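Local coordinates for DUF4785 domain-containing protein (Legionella pneumophila subsp. pneumophila, PDB 4KH9) that is of unknown function but binds calcium and combines an N-terminal domain with two E-set-type domains, at residues 104-107 against 113-116. Sequence-based numbering, arbitrary orientation.
Sequences LYNQ and NNPL
N114 reaches back from a surface loop to Y105 and N106 on the short helical turn 104-107. The five residues between the two segments form neither helix nor strand, so the contact closes a loop. It lies in the N-terminal DUF4785 domain, on the way to strand 123-126 and away from the calcium sites.

Side-chain packing is mostly between Y105 and N114. The two side chains run past each other in opposite directions. N114 CB lies 3.7 Å from Y105 CZ and 3.6 Å from Y105 OH, so it meets the hydroxyl end of the ring. N114 CG stands 4.0 Å above one ring face, offset toward the rim. The amide and ring planes are 33° apart, so the amide is tilted against the ring and not stacked flat. On N114, CG is anti to the backbone N (chi1 167°), and this carries the amide over one face of the Y105 ring, with ND2 pointing to Y105 O. V111, in the intervening loop, also touches the Y105 side chain.

Polar contacts lie beside this packing. N114 ND2 comes within 2.8 Å of Y105 O, but the angle is poor for a hydrogen bond. The same nitrogen gives a weak hydrogen bond to D108 O, just after the helical turn. Within the turn, Q107 N makes only a weak hydrogen bond to L104 O, so the turn is lightly held.

A water joins the two backbones on the N106 side, linking N106 in the turn to P115, the residue after N114. It is hydrogen-bonded to both carbonyl oxygens, though more acceptors are in reach than it has protons, so the two need not hold at once. Its oxygen is 2.9 Å from N106 O and 2.6 Å from P115 O.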
loop_
_atom_site.group_PDB
_atom_site.type_symbol
_atom_site.label_atom_id
_atom_site.label_comp_id
_atom_site.label_asym_id
_atom_site.label_seq_id
_atom_site.Cartn_x
_atom_site.Cartn_y
_atom_site.Cartn_z
ATOM N N LEU A 104 16.866 -16.443 28.734
ATOM C CA LEU A 104 18.214 -16.884 29.055
ATOM C C LEU A 104 18.891 -17.370 27.748
ATOM O O LEU A 104 20.029 -17.000 27.460
ATOM C CB LEU A 104 18.160 -17.977 30.135
ATOM C CG LEU A 104 19.542 -18.402 30.714
ATOM C CD1 LEU A 104 20.128 -17.283 31.614
ATOM C CD2 LEU A 104 19.440 -19.697 31.501
ATOM N N TYR A 105 18.122 -18.088 26.911
ATOM C CA TYR A 105 18.533 -18.579 25.601
ATOM C C TYR A 105 19.035 -17.424 24.708
ATOM O O TYR A 105 20.091 -17.567 24.111
ATOM C CB TYR A 105 17.352 -19.318 24.918
ATOM C CG TYR A 105 17.501 -19.453 23.419
ATOM C CD1 TYR A 105 18.370 -20.392 22.865
ATOM C CD2 TYR A 105 16.777 -18.642 22.550
ATOM C CE1 TYR A 105 18.538 -20.497 21.486
ATOM C CE2 TYR A 105 16.932 -18.742 21.168
ATOM C CZ TYR A 105 17.810 -19.675 20.641
ATOM O OH TYR A 105 17.947 -19.801 19.283
ATOM N N ASN A 106 18.263 -16.301 24.596
ATOM C CA ASN A 106 18.643 -15.140 23.783
ATOM C C ASN A 106 19.849 -14.372 24.377
ATOM O O ASN A 106 20.573 -13.714 23.626
ATOM C CB ASN A 106 17.466 -14.191 23.575
ATOM C CG ASN A 106 16.551 -14.720 22.517
ATOM O OD1 ASN A 106 16.881 -14.697 21.335
ATOM N ND2 ASN A 106 15.456 -15.322 22.918
ATOM N N GLN A 107 20.084 -14.490 25.695
ATOM C CA GLN A 107 21.206 -13.843 26.387
ATOM C C GLN A 107 22.489 -14.639 26.267
ATOM O O GLN A 107 23.561 -14.138 26.617
ATOM C CB GLN A 107 20.879 -13.696 27.887
ATOM C CG GLN A 107 19.746 -12.737 28.183
ATOM C CD GLN A 107 19.405 -12.766 29.636
ATOM O OE1 GLN A 107 20.255 -12.551 30.503
ATOM N NE2 GLN A 107 18.145 -13.001 29.936
ATOM N N ASN A 113 23.494 -20.948 16.860
ATOM C CA ASN A 113 22.348 -20.758 15.956
ATOM C C ASN A 113 21.512 -19.537 16.373
ATOM O O ASN A 113 20.827 -18.951 15.528
ATOM C CB ASN A 113 21.468 -22.016 15.918
ATOM N N ASN A 114 21.584 -19.165 17.676
ATOM C CA ASN A 114 20.912 -18.019 18.302
ATOM C C ASN A 114 21.511 -16.699 17.772
ATOM O O ASN A 114 22.738 -16.536 17.807
ATOM C CB ASN A 114 21.053 -18.123 19.838
ATOM C CG ASN A 114 20.689 -16.908 20.662
ATOM O OD1 ASN A 114 19.735 -16.174 20.371
ATOM N ND2 ASN A 114 21.397 -16.723 21.772
ATOM N N PRO A 115 20.686 -15.752 17.267
ATOM C CA PRO A 115 21.264 -14.488 16.764
ATOM C C PRO A 115 21.678 -13.536 17.894
ATOM O O PRO A 115 21.045 -13.540 18.953
ATOM C CB PRO A 115 20.122 -13.885 15.936
ATOM C CG PRO A 115 18.869 -14.426 16.560
ATOM C CD PRO A 115 19.210 -15.775 17.134
ATOM N N LEU A 116 22.726 -12.712 17.671
ATOM C CA LEU A 116 23.137 -11.677 18.633
ATOM C C LEU A 116 22.137 -10.511 18.445
ATOM O O LEU A 116 22.438 -9.505 17.794
ATOM C CB LEU A 116 24.619 -11.275 18.408
ATOM C CG LEU A 116 25.375 -10.622 19.586
ATOM C CD1 LEU A 116 25.653 -11.631 20.709
ATOM C CD2 LEU A 116 26.706 -10.071 19.131
HETATM O O HOH W 1 19.464 -13.187 20.988
#